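Local coordinates for N-acetyltransferase domain-containing protein (Deinococcus radiodurans, PDB 3S6F) that probably works as an N-acetyltransferase of the GNAT family, holding coenzyme A as the carrier of the acyl group, at residues Phe12-Glu17 and Val49-Arg54; Gly62-Leu67 and Glu93-Val98; Leu72-Pro77 and Tyr106-Ser111. One frame throughout, in Å; residues are numbered along the deposited sequence. Where two conformers were deposited one is given.

Contact 1 of 3, residues Phe12-Glu17 and Val49-Arg54; sequences FQTTLE and VFVLAR
The F50 ring has the backbone of T14 on one face and the turn that follows at its rim: T14 O stands 3.5 Å above the ring plane, offset toward the edge, while T15 O and L16 N lie near that plane. L16 CG meets F50 CZ at 3.8 Å, the two side chains crossing at about a right angle. With F50 CG set between the backbone N and the carbonyl carbon (chi1 62°), the ring reaches under this turn, and one water accepts from F50 N and donates to T14 O where the two segments part.

A second flat group, the R54 guanidinium, receives Q13 OE1 at its edge and in its plane, NH1 donating to OE1 over 2.9 Å. The amide and guanidinium planes stand 77° apart, and the donor sits 43° out of the carbonyl plane of the amide and off its lone pairs. Q13 NE2 donates to T15 O and to E17 O, each at 2.9 Å; with one end of the amide accepting and the other donating twice, its flip is fixed and the turn is tied to the strand. T15 OG1 tightens the same turn by accepting from E17 N, an ST turn.

Beneath, Q13 and L52 form an antiparallel hydrogen-bonded pair, L52 N reaching Q13 O at 2.8 Å, and the next pair, F12 with A53, is non-hydrogen-bonded. Here F12 CE2 rests 3.9 Å from A53 CB.

The short strand 11-13 thus edges the sheet beside strand 49-54, whose other side pairs with strand 60-68. L16, F50 and L52 pack on helix 37-46, F12 and T14 on helix 90-102, and R54 NH2 ties in the loops through G18 O and G58 O.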
ATOM      1  N   PHE A  12      20.970  -3.135  11.797  1.00 12.37           N
ATOM      2  CA  PHE A  12      19.837  -2.685  10.987  1.00 11.55           C
ATOM      3  C   PHE A  12      20.195  -1.413  10.262  1.00 11.21           C
ATOM      4  O   PHE A  12      20.929  -0.552  10.789  1.00 13.46           O
ATOM      5  CB  PHE A  12      18.629  -2.417  11.887  1.00 11.57           C
ATOM      6  CG  PHE A  12      18.160  -3.618  12.611  1.00 11.60           C
ATOM      7  CD1 PHE A  12      18.675  -3.955  13.851  1.00 12.73           C
ATOM      8  CD2 PHE A  12      17.159  -4.423  12.080  1.00 11.84           C
ATOM      9  CE1 PHE A  12      18.244  -5.049  14.527  1.00 13.54           C
ATOM     10  CE2 PHE A  12      16.720  -5.530  12.746  1.00 12.09           C
ATOM     11  CZ  PHE A  12      17.263  -5.867  13.983  1.00 12.49           C
ATOM     12  N   GLN A  13      19.643  -1.247   9.060  1.00 10.38           N
ATOM     13  CA  GLN A  13      19.791  -0.016   8.318  1.00 10.14           C
ATOM     14  C   GLN A  13      18.566   0.212   7.445  1.00  9.41           C
ATOM     15  O   GLN A  13      17.832  -0.722   7.131  1.00  9.46           O
ATOM     16  CB  GLN A  13      21.093   0.054   7.517  1.00 11.21           C
ATOM     17  CG  GLN A  13      21.183  -0.904   6.384  1.00 10.96           C
ATOM     18  CD  GLN A  13      22.530  -0.841   5.746  1.00 10.78           C
ATOM     19  OE1 GLN A  13      23.511  -1.313   6.330  1.00 13.07           O
ATOM     20  NE2 GLN A  13      22.605  -0.259   4.573  1.00 11.79           N
ATOM     21  N   THR A  14      18.398   1.468   7.040  1.00  9.17           N
ATOM     22  CA  THR A  14      17.245   1.914   6.288  1.00  9.53           C
ATOM     23  C   THR A  14      17.631   2.569   4.967  1.00  9.60           C
ATOM     24  O   THR A  14      16.833   3.279   4.355  1.00 10.34           O
ATOM     25  CB  THR A  14      16.401   2.876   7.146  1.00 10.41           C
ATOM     26  OG1 THR A  14      17.211   4.009   7.478  1.00 12.54           O
ATOM     27  CG2 THR A  14      15.904   2.208   8.414  1.00 11.89           C
ATOM     28  N   THR A  15      18.861   2.314   4.514  1.00  9.99           N
ATOM     29  CA  THR A  15      19.344   2.749   3.221  1.00 10.57           C
ATOM     30  C   THR A  15      19.991   1.555   2.522  1.00  9.69           C
ATOM     31  O   THR A  15      20.253   0.525   3.139  1.00 10.04           O
ATOM     32  CB  THR A  15      20.394   3.851   3.304  1.00 12.13           C
ATOM     33  OG1 THR A  15      21.656   3.271   3.609  1.00 14.17           O
ATOM     34  CG2 THR A  15      19.987   4.973   4.252  1.00 14.28           C
ATOM     35  N   LEU A  16      20.280   1.715   1.240  1.00  9.95           N
ATOM     36  CA  LEU A  16      21.023   0.748   0.466  1.00 10.52           C
ATOM     37  C   LEU A  16      22.525   1.036   0.453  1.00 10.18           C
ATOM     38  O   LEU A  16      23.269   0.400  -0.270  1.00 11.16           O
ATOM     39  CB  LEU A  16      20.467   0.660  -0.957  1.00 10.03           C
ATOM     40  CG  LEU A  16      19.094  -0.001  -1.068  1.00 10.07           C
ATOM     41  CD1 LEU A  16      18.441   0.354  -2.400  1.00 11.22           C
ATOM     42  CD2 LEU A  16      19.244  -1.520  -0.906  1.00 13.25           C
ATOM     43  N   GLU A  17      23.009   2.005   1.247  1.00 11.27           N
ATOM     44  CA  GLU A  17      24.452   2.279   1.282  1.00 11.23           C
ATOM     45  C   GLU A  17      25.175   1.045   1.794  1.00 11.33           C
ATOM     46  O   GLU A  17      24.856   0.523   2.844  1.00 13.29           O
ATOM     47  CB  GLU A  17      24.755   3.513   2.138  1.00 12.37           C
ATOM     48  CG  GLU A  17      24.170   4.779   1.551  1.00 12.58           C
ATOM     49  CD  GLU A  17      24.656   6.032   2.258  1.00 14.43           C
ATOM     50  OE1 GLU A  17      24.760   5.986   3.499  1.00 21.39           O
ATOM     51  OE2 GLU A  17      24.987   7.061   1.625  1.00 14.18           O
ATOM     52  N   VAL A  49      10.002   3.540   2.401  1.00  7.51           N
ATOM     53  CA  VAL A  49      10.955   3.237   3.461  1.00  8.04           C
ATOM     54  C   VAL A  49      11.134   1.732   3.493  1.00  7.37           C
ATOM     55  O   VAL A  49      10.288   0.954   3.008  1.00  7.48           O
ATOM     56  CB  VAL A  49      10.518   3.770   4.857  1.00  8.57           C
ATOM     57  CG1 VAL A  49      10.395   5.305   4.887  1.00 11.07           C
ATOM     58  CG2 VAL A  49       9.244   3.075   5.332  1.00  9.90           C
ATOM     59  N   PHE A  50      12.211   1.301   4.113  1.00  7.39           N
ATOM     60  CA  PHE A  50      12.484  -0.122   4.318  1.00  7.34           C
ATOM     61  C   PHE A  50      13.443  -0.278   5.474  1.00  7.35           C
ATOM     62  O   PHE A  50      14.100   0.692   5.876  1.00  8.27           O
ATOM     63  CB  PHE A  50      13.027  -0.798   3.037  1.00  7.37           C
ATOM     64  CG  PHE A  50      14.316  -0.218   2.577  1.00  7.42           C
ATOM     65  CD1 PHE A  50      15.535  -0.656   3.083  1.00  9.04           C
ATOM     66  CD2 PHE A  50      14.334   0.796   1.631  1.00  8.95           C
ATOM     67  CE1 PHE A  50      16.725  -0.106   2.657  1.00  9.74           C
ATOM     68  CE2 PHE A  50      15.534   1.340   1.214  1.00  9.68           C
ATOM     69  CZ  PHE A  50      16.725   0.885   1.731  1.00  9.73           C
ATOM     70  N   VAL A  51      13.529  -1.507   5.994  1.00  7.76           N
ATOM     71  CA  VAL A  51      14.506  -1.849   7.023  1.00  7.65           C
ATOM     72  C   VAL A  51      15.180  -3.163   6.636  1.00  7.40           C
ATOM     73  O   VAL A  51      14.485  -4.092   6.243  1.00  8.24           O
ATOM     74  CB  VAL A  51      13.898  -1.965   8.440  1.00  8.11           C
ATOM     75  CG1 VAL A  51      14.995  -2.113   9.504  1.00  9.52           C
ATOM     76  CG2 VAL A  51      13.003  -0.762   8.774  1.00  9.70           C
ATOM     77  N   LEU A  52      16.496  -3.199   6.716  1.00  7.61           N
ATOM     78  CA  LEU A  52      17.313  -4.378   6.497  1.00  8.32           C
ATOM     79  C   LEU A  52      17.977  -4.816   7.788  1.00  8.25           C
ATOM     80  O   LEU A  52      18.460  -3.975   8.541  1.00 10.63           O
ATOM     81  CB  LEU A  52      18.442  -4.070   5.481  1.00  8.30           C
ATOM     82  CG  LEU A  52      18.027  -3.382   4.185  1.00  9.11           C
ATOM     83  CD1 LEU A  52      19.226  -3.153   3.272  1.00 10.78           C
ATOM     84  CD2 LEU A  52      16.939  -4.187   3.447  1.00 10.11           C
ATOM     85  N   ALA A  53      18.060  -6.128   7.973  1.00  8.62           N
ATOM     86  CA  ALA A  53      18.807  -6.771   9.051  1.00  9.38           C
ATOM     87  C   ALA A  53      19.974  -7.504   8.418  1.00 10.23           C
ATOM     88  O   ALA A  53      19.763  -8.289   7.498  1.00 10.20           O
ATOM     89  CB  ALA A  53      17.913  -7.748   9.803  1.00 10.90           C
ATOM     90  N   ARG A  54      21.190  -7.195   8.872  1.00 10.56           N
ATOM     91  CA  ARG A  54      22.422  -7.681   8.247  1.00 11.50           C
ATOM     92  C   ARG A  54      23.320  -8.359   9.278  1.00 12.15           C
ATOM     93  O   ARG A  54      23.460  -7.885  10.399  1.00 13.35           O
ATOM     94  CB  ARG A  54      23.201  -6.520   7.610  1.00 11.79           C
ATOM     95  CG  ARG A  54      22.369  -5.757   6.581  1.00 11.94           C
ATOM     96  CD  ARG A  54      23.152  -4.627   5.933  1.00 13.27           C
ATOM     97  NE  ARG A  54      24.148  -5.102   4.998  1.00 12.93           N
ATOM     98  CZ  ARG A  54      25.037  -4.344   4.392  1.00 11.96           C
ATOM     99  NH1 ARG A  54      25.171  -3.076   4.705  1.00 13.05           N
ATOM    100  NH2 ARG A  54      25.821  -4.880   3.494  1.00 14.24           N
TER
HETATM  101  O   HOH W   1      14.091   3.701   4.190  1.00 10.44           O

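Contact 2 of 3, residues Gly62-Leu67 and Glu93-Val98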
ATOM      1  N   GLY A  62      17.204 -10.376   6.725  1.00  8.73           N
ATOM      2  CA  GLY A  62      15.782 -10.064   6.870  1.00  8.07           C
ATOM      3  C   GLY A  62      15.528  -8.722   6.289  1.00  7.98           C
ATOM      4  O   GLY A  62      16.413  -7.847   6.329  1.00  8.68           O
ATOM      5  N   PHE A  63      14.308  -8.496   5.787  1.00  7.60           N
ATOM      6  CA  PHE A  63      13.946  -7.166   5.292  1.00  7.78           C
ATOM      7  C   PHE A  63      12.469  -6.988   5.404  1.00  7.24           C
ATOM      8  O   PHE A  63      11.680  -7.937   5.487  1.00  7.52           O
ATOM      9  CB  PHE A  63      14.416  -6.908   3.843  1.00  8.08           C
ATOM     10  CG  PHE A  63      13.560  -7.566   2.787  1.00  8.43           C
ATOM     11  CD1 PHE A  63      13.721  -8.879   2.451  1.00  8.62           C
ATOM     12  CD2 PHE A  63      12.554  -6.835   2.187  1.00  9.03           C
ATOM     13  CE1 PHE A  63      12.897  -9.466   1.516  1.00 10.44           C
ATOM     14  CE2 PHE A  63      11.761  -7.414   1.222  1.00  9.55           C
ATOM     15  CZ  PHE A  63      11.908  -8.729   0.917  1.00 10.07           C
ATOM     16  N   VAL A  64      12.059  -5.723   5.343  1.00  7.40           N
ATOM     17  CA  VAL A  64      10.656  -5.312   5.224  1.00  6.88           C
ATOM     18  C   VAL A  64      10.646  -4.035   4.399  1.00  7.32           C
ATOM     19  O   VAL A  64      11.536  -3.181   4.549  1.00  7.48           O
ATOM     20  CB  VAL A  64      10.020  -5.102   6.605  1.00  6.92           C
ATOM     21  CG1 VAL A  64      10.746  -4.037   7.433  1.00  9.07           C
ATOM     22  CG2 VAL A  64       8.541  -4.815   6.520  1.00  8.61           C
ATOM     23  N   ASN A  65       9.644  -3.873   3.544  1.00  6.76           N
ATOM     24  CA  ASN A  65       9.484  -2.632   2.801  1.00  6.81           C
ATOM     25  C   ASN A  65       8.112  -2.032   3.039  1.00  7.32           C
ATOM     26  O   ASN A  65       7.200  -2.688   3.545  1.00  7.80           O
ATOM     27  CB  ASN A  65       9.756  -2.800   1.293  1.00  7.47           C
ATOM     28  CG  ASN A  65       8.693  -3.631   0.566  1.00  7.11           C
ATOM     29  OD1 ASN A  65       8.099  -4.530   1.151  1.00  8.34           O
ATOM     30  ND2 ASN A  65       8.540  -3.366  -0.737  1.00  8.90           N
ATOM     31  N   ALA A  66       7.940  -0.781   2.601  1.00  6.80           N
ATOM     32  CA  ALA A  66       6.669  -0.103   2.766  1.00  6.83           C
ATOM     33  C   ALA A  66       6.484   0.918   1.650  1.00  7.11           C
ATOM     34  O   ALA A  66       7.433   1.606   1.227  1.00  8.18           O
ATOM     35  CB  ALA A  66       6.531   0.568   4.129  1.00  8.64           C
ATOM     36  N   LEU A  67       5.229   1.050   1.251  1.00  7.10           N
ATOM     37  CA  LEU A  67       4.741   2.121   0.374  1.00  7.03           C
ATOM     38  C   LEU A  67       4.068   3.142   1.261  1.00  7.35           C
ATOM     39  O   LEU A  67       3.459   2.780   2.271  1.00  7.89           O
ATOM     40  CB  LEU A  67       3.716   1.557  -0.616  1.00  7.53           C
ATOM     41  CG  LEU A  67       4.082   0.229  -1.296  1.00  7.89           C
ATOM     42  CD1 LEU A  67       2.924  -0.213  -2.204  1.00  9.90           C
ATOM     43  CD2 LEU A  67       5.428   0.259  -2.037  1.00  9.27           C
ATOM     44  N   GLU A  93      10.805  -7.368  15.210  1.00  9.79           N
ATOM     45  CA  GLU A  93      11.665  -6.204  15.307  1.00 10.31           C
ATOM     46  C   GLU A  93      11.663  -5.394  14.007  1.00  9.89           C
ATOM     47  O   GLU A  93      11.626  -4.157  14.048  1.00  9.81           O
ATOM     48  CB  GLU A  93      13.072  -6.630  15.710  1.00 11.43           C
ATOM     49  CG  GLU A  93      14.034  -5.466  15.907  1.00 12.85           C
ATOM     50  CD  GLU A  93      13.754  -4.574  17.078  1.00 16.95           C
ATOM     51  OE1 GLU A  93      13.029  -5.013  18.000  1.00 21.98           O
ATOM     52  OE2 GLU A  93      14.236  -3.437  17.078  1.00 17.88           O
ATOM     53  N   LEU A  94      11.740  -6.087  12.865  1.00  9.01           N
ATOM     54  CA  LEU A  94      11.654  -5.413  11.581  1.00  8.79           C
ATOM     55  C   LEU A  94      10.349  -4.644  11.458  1.00  8.38           C
ATOM     56  O   LEU A  94      10.317  -3.518  10.954  1.00  8.73           O
ATOM     57  CB  LEU A  94      11.818  -6.426  10.457  1.00  8.62           C
ATOM     58  CG  LEU A  94      13.257  -6.899  10.225  1.00  9.35           C
ATOM     59  CD1 LEU A  94      13.254  -8.149   9.322  1.00 10.55           C
ATOM     60  CD2 LEU A  94      14.131  -5.801   9.649  1.00 11.60           C
HETATM   61  N   MSE A  95       9.239  -5.274  11.857  1.00  8.51           N
HETATM   62  CA  MSE A  95       7.955  -4.591  11.814  1.00  8.83           C
HETATM   63  C   MSE A  95       7.930  -3.341  12.705  1.00  9.37           C
HETATM   64  O   MSE A  95       7.477  -2.269  12.287  1.00  9.89           O
HETATM   65  CB  MSE A  95       6.828  -5.550  12.204  1.00  9.56           C
HETATM   66  CG  MSE A  95       6.440  -6.534  11.145  1.00  9.34           C
HETATM   67 SE   MSE A  95       5.656  -5.716   9.568  0.75  8.21          SE
HETATM   68  CE  MSE A  95       4.044  -4.995  10.451  1.00 13.16           C
ATOM     69  N   ARG A  96       8.419  -3.465  13.937  1.00  9.48           N
ATOM     70  CA  ARG A  96       8.451  -2.284  14.791  1.00 10.12           C
ATOM     71  C   ARG A  96       9.304  -1.177  14.148  1.00 10.20           C
ATOM     72  O   ARG A  96       8.933   0.004  14.161  1.00 10.59           O
ATOM     73  CB  ARG A  96       9.003  -2.643  16.178  1.00 11.50           C
ATOM     74  CG  ARG A  96       8.063  -3.440  17.068  1.00 13.93           C
ATOM     75  CD  ARG A  96       8.590  -3.570  18.494  1.00 15.97           C
ATOM     76  NE  ARG A  96       9.724  -4.449  18.558  1.00 17.16           N
ATOM     77  CZ  ARG A  96       9.633  -5.773  18.716  1.00 16.47           C
ATOM     78  NH1 ARG A  96       8.451  -6.387  18.887  1.00 18.64           N
ATOM     79  NH2 ARG A  96      10.763  -6.455  18.720  1.00 17.66           N
ATOM     80  N   ARG A  97      10.454  -1.550  13.587  1.00  9.25           N
ATOM     81  CA  ARG A  97      11.335  -0.558  12.982  1.00  9.79           C
ATOM     82  C   ARG A  97      10.722   0.087  11.749  1.00  8.88           C
ATOM     83  O   ARG A  97      10.899   1.284  11.557  1.00 10.08           O
ATOM     84  CB  ARG A  97      12.694  -1.171  12.686  1.00  9.79           C
ATOM     85  CG  ARG A  97      13.506  -1.382  13.972  1.00 11.01           C
ATOM     86  CD  ARG A  97      14.760  -2.171  13.706  1.00 11.39           C
ATOM     87  NE  ARG A  97      15.583  -2.314  14.905  1.00 12.31           N
ATOM     88  CZ  ARG A  97      16.592  -1.513  15.222  1.00 12.97           C
ATOM     89  NH1 ARG A  97      16.962  -0.502  14.451  1.00 14.11           N
ATOM     90  NH2 ARG A  97      17.278  -1.787  16.332  1.00 16.19           N
ATOM     91  N   VAL A  98      10.004  -0.661  10.912  1.00  8.70           N
ATOM     92  CA  VAL A  98       9.420  -0.032   9.721  1.00  8.71           C
ATOM     93  C   VAL A  98       8.266   0.897  10.120  1.00  9.03           C
ATOM     94  O   VAL A  98       8.079   1.952   9.510  1.00  9.56           O
ATOM     95  CB  VAL A  98       9.014  -1.054   8.643  1.00  8.52           C
ATOM     96  CG1 VAL A  98       7.683  -1.753   8.910  1.00  9.34           C
ATOM     97  CG2 VAL A  98       9.011  -0.373   7.268  1.00  9.73           C
TER
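V64 and A66 on strand 60-68 pack against L94 and V98 on helix 90-102, a buried helix-on-sheet contact in the core of the GNAT fold. This helix is the crossover of the beta-alpha-beta unit between strands 73-81 and 107-112, and it packs on one face of the mixed sheet. The segment axes come within 8.4 Å at a crossing angle of -33°. No hydrogen bond passes between the segments, and the fit is one of apolar branches.

V64 carries most of it. Its CG1, between the backbone N and the carbonyl carbon (chi1 59°), enters the space between successive helix turns, 3.6 Å from L94 O and 3.7 Å from V98 CB. L94 O already accepts from V98 N within the helix, so the methyl covers a satisfied carbonyl. V98 straddles two strand residues: CG1 lies 4.0 Å from V64 CG2, and CG2 lies 4.1 Å from A66 CB. An alanine in place of V98 would lose both methyls and is likely to open a gap beside V64 CG2 and A66 CB.

On the side of the helix turned from the strand, E93 forms salt bridges with R96 and R97. Toward the start of the strand, L94 fills the place where G62 lacks a side chain, its CD1 lying 3.7 Å from F63 N.

Contact 3 of 3, residues Leu72-Pro77 and Tyr106-Ser111; sequences LAASIP and YMVDLS
L72 to I76 and Y106 to L110 run side by side as parallel neighbours, the strand axes 4.7 Å apart and inclined by 22°, with the backbone bonds staggered as parallel strands require. M107 N donates to L72 O, and M107 O accepts from A74 N; two residues further along, D109 N reaches A74 O, and D109 O accepts from I76 N at 3.1 Å. The direct bonding stops there. I76 O and S111 N are 5.0 Å apart, and a water bridges them, accepting from S111 N and donating to I76 O.

The apolar side chains fall on two faces. The I76 and V108 side chains cross obliquely, I76 CD1 coming 3.9 Å from V108 CG1, on the face shared with A74, which turns toward helix 90-102. On the other face A73 CB meets M107 CB at 4.1 Å. At the start of the pair L72 and Y106 lie alongside each other and point the same way: L72 CG is anti to the backbone N (chi1 -159°), and CD1 comes to rest 3.7 Å from Y106 CB.

D109 brings a charged group to the face of A73 and M107. A water lies between its OD1 and A74 O, donating to each over 2.8 Å and giving this carbonyl a second donor besides D109 N. The carboxylate also forms a salt bridge with R134 of the second subunit. Strand 107-112 pairs antiparallel with a strand of the same neighbour, continuing the sheet across the interface.

The charge of this buried acid is probably balanced in part by R134 of the second subunit; without that partner subunit, the D109 carboxylate would probably lose this countercharge.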
ATOM      1  N   LEU A  72      -1.288  10.148   5.004  1.00  8.52           N
ATOM      2  CA  LEU A  72      -2.451   9.417   5.515  1.00  7.88           C
ATOM      3  C   LEU A  72      -2.271   7.912   5.528  1.00  8.50           C
ATOM      4  O   LEU A  72      -2.872   7.258   6.387  1.00  9.83           O
ATOM      5  CB  LEU A  72      -3.705   9.780   4.735  1.00  8.50           C
ATOM      6  CG  LEU A  72      -5.036   9.490   5.449  1.00  8.92           C
ATOM      7  CD1 LEU A  72      -5.276  10.488   6.566  1.00 10.57           C
ATOM      8  CD2 LEU A  72      -6.204   9.446   4.435  1.00 10.96           C
ATOM      9  N   ALA A  73      -1.524   7.331   4.569  1.00  7.74           N
ATOM     10  CA  ALA A  73      -1.561   5.905   4.373  1.00  7.96           C
ATOM     11  C   ALA A  73      -0.246   5.273   3.960  1.00  7.14           C
ATOM     12  O   ALA A  73       0.484   5.842   3.173  1.00  8.06           O
ATOM     13  CB  ALA A  73      -2.664   5.512   3.343  1.00  8.98           C
ATOM     14  N   ALA A  74      -0.065   4.046   4.426  1.00  7.58           N
ATOM     15  CA  ALA A  74       1.053   3.225   4.079  1.00  7.80           C
ATOM     16  C   ALA A  74       0.616   1.773   3.990  1.00  7.82           C
ATOM     17  O   ALA A  74      -0.369   1.346   4.594  1.00  8.17           O
ATOM     18  CB  ALA A  74       2.191   3.380   5.082  1.00  9.07           C
ATOM     19  N   SER A  75       1.357   0.985   3.214  0.54  7.56           N
ATOM     20  CA  SER A  75       1.164  -0.451   3.205  0.54  7.74           C
ATOM     21  C   SER A  75       2.494  -1.171   3.143  0.54  7.69           C
ATOM     22  O   SER A  75       3.490  -0.642   2.661  0.54  8.48           O
ATOM     23  CB  SER A  75       0.277  -0.894   2.049  0.54  7.42           C
ATOM     24  OG  SER A  75       0.947  -0.698   0.793  0.54  9.63           O
ATOM     25  N   ILE A  76       2.490  -2.410   3.627  1.00  7.29           N
ATOM     26  CA  ILE A  76       3.708  -3.213   3.805  1.00  7.54           C
ATOM     27  C   ILE A  76       3.655  -4.420   2.876  1.00  7.35           C
ATOM     28  O   ILE A  76       3.010  -5.405   3.210  1.00  8.70           O
ATOM     29  CB  ILE A  76       3.898  -3.626   5.270  1.00  8.05           C
ATOM     30  CG1 ILE A  76       4.031  -2.305   6.145  1.00 11.08           C
ATOM     31  CG2 ILE A  76       5.130  -4.532   5.429  1.00  8.79           C
ATOM     32  CD1 ILE A  76       4.016  -2.477   7.644  1.00 12.46           C
ATOM     33  N   PRO A  77       4.268  -4.340   1.683  1.00  7.44           N
ATOM     34  CA  PRO A  77       4.138  -5.456   0.754  1.00  7.71           C
ATOM     35  C   PRO A  77       4.841  -6.738   1.151  1.00  7.45           C
ATOM     36  O   PRO A  77       4.320  -7.824   0.901  1.00  9.75           O
ATOM     37  CB  PRO A  77       4.722  -4.882  -0.563  1.00  8.72           C
ATOM     38  CG  PRO A  77       4.568  -3.392  -0.432  1.00  8.67           C
ATOM     39  CD  PRO A  77       4.834  -3.142   1.031  1.00  7.86           C
ATOM     40  N   TYR A 106      -2.265   7.788   9.691  1.00 10.59           N
ATOM     41  CA  TYR A 106      -3.541   7.250  10.028  1.00 10.62           C
ATOM     42  C   TYR A 106      -3.703   5.766   9.711  1.00  9.98           C
ATOM     43  O   TYR A 106      -4.152   4.988  10.563  1.00 12.17           O
ATOM     44  CB  TYR A 106      -4.653   8.088   9.341  1.00  9.83           C
ATOM     45  CG  TYR A 106      -6.043   7.537   9.581  1.00 10.53           C
ATOM     46  CD1 TYR A 106      -6.460   7.262  10.877  1.00 12.39           C
ATOM     47  CD2 TYR A 106      -6.912   7.276   8.551  1.00 10.64           C
ATOM     48  CE1 TYR A 106      -7.677   6.710  11.113  1.00 13.59           C
ATOM     49  CE2 TYR A 106      -8.183   6.734   8.785  1.00 12.64           C
ATOM     50  CZ  TYR A 106      -8.540   6.437  10.109  1.00 12.59           C
ATOM     51  OH  TYR A 106      -9.737   5.841  10.429  1.00 15.91           O
HETATM   52  N   MSE A 107      -3.326   5.367   8.500  1.00  9.39           N
HETATM   53  CA  MSE A 107      -3.540   3.992   8.039  1.00  9.32           C
HETATM   54  C   MSE A 107      -2.233   3.293   7.737  1.00  9.19           C
HETATM   55  O   MSE A 107      -1.434   3.800   6.962  1.00  9.86           O
HETATM   56  CB  MSE A 107      -4.348   3.984   6.739  1.00 10.43           C
HETATM   57  CG  MSE A 107      -5.712   4.583   6.861  1.00 11.35           C
HETATM   58 SE   MSE A 107      -6.460   5.072   5.102  0.75 12.09          SE
HETATM   59  CE  MSE A 107      -6.435   3.353   4.269  1.00 15.43           C
ATOM     60  N   VAL A 108      -2.065   2.095   8.289  1.00  8.86           N
ATOM     61  CA  VAL A 108      -1.019   1.166   7.858  1.00  8.92           C
ATOM     62  C   VAL A 108      -1.707  -0.164   7.651  1.00  9.50           C
ATOM     63  O   VAL A 108      -2.399  -0.653   8.568  1.00 11.67           O
ATOM     64  CB  VAL A 108       0.114   1.002   8.862  1.00 10.46           C
ATOM     65  CG1 VAL A 108       1.194   0.085   8.281  1.00 11.92           C
ATOM     66  CG2 VAL A 108       0.734   2.396   9.220  1.00 11.41           C
ATOM     67  N   ASP A 109      -1.519  -0.763   6.485  1.00  8.92           N
ATOM     68  CA  ASP A 109      -2.228  -1.968   6.126  1.00  9.50           C
ATOM     69  C   ASP A 109      -1.316  -2.964   5.423  1.00  9.83           C
ATOM     70  O   ASP A 109      -0.348  -2.597   4.742  1.00  9.70           O
ATOM     71  CB  ASP A 109      -3.411  -1.647   5.172  1.00 11.27           C
ATOM     72  CG  ASP A 109      -4.484  -0.766   5.793  1.00 10.84           C
ATOM     73  OD1 ASP A 109      -4.202   0.426   6.095  1.00 13.77           O
ATOM     74  OD2 ASP A 109      -5.614  -1.235   5.962  1.00 12.94           O
ATOM     75  N   LEU A 110      -1.649  -4.248   5.536  1.00  9.58           N
ATOM     76  CA  LEU A 110      -0.953  -5.317   4.826  1.00  9.55           C
ATOM     77  C   LEU A 110      -1.898  -6.488   4.653  1.00  9.92           C
ATOM     78  O   LEU A 110      -2.908  -6.578   5.335  1.00 11.27           O
ATOM     79  CB  LEU A 110       0.354  -5.725   5.542  1.00  9.72           C
ATOM     80  CG  LEU A 110       0.180  -6.303   6.948  1.00  9.68           C
ATOM     81  CD1 LEU A 110      -0.007  -7.841   6.923  1.00 11.65           C
ATOM     82  CD2 LEU A 110       1.388  -5.922   7.804  1.00 11.12           C
ATOM     83  N   SER A 111      -1.556  -7.352   3.717  0.58  9.52           N
ATOM     84  CA  SER A 111      -2.302  -8.588   3.426  0.58  9.78           C
ATOM     85  C   SER A 111      -1.574  -9.809   3.932  0.58 10.36           C
ATOM     86  O   SER A 111      -0.343  -9.886   3.863  0.58 10.94           O
ATOM     87  CB  SER A 111      -2.545  -8.756   1.929  0.58 10.07           C
ATOM     88  OG  SER A 111      -3.246  -7.629   1.409  0.58  9.21           O
TER
HETATM   89  O   HOH W   2      -3.044   1.894   3.988  1.00 12.05           O
HETATM   90  O   HOH W   3       0.766  -6.647   2.018  1.00 13.89           O

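How the contacts relate
All three contacts reach one sheet: contacts 1 and 3 pair strands in it, and contact 2 packs a helix on it. Contacts 1 and 2 have centres 9 Å apart and join where A53 N lies 2.9 Å from G62 O, a probable hydrogen bond between adjacent strands; F12 and R97 add a cation-pi pair. Contacts 2 and 3, with centres 12 Å apart, meet through L67 N and S75 O at 2.8 Å, whereas contacts 1 and 3 do not touch. The bound coenzyme A is about 7 Å from the side chain of L94 in contact 2 and about 6 Å from that of L110 in contact 3. A bound calcium ion lies about 4 Å from the F50 side chain in contact 1.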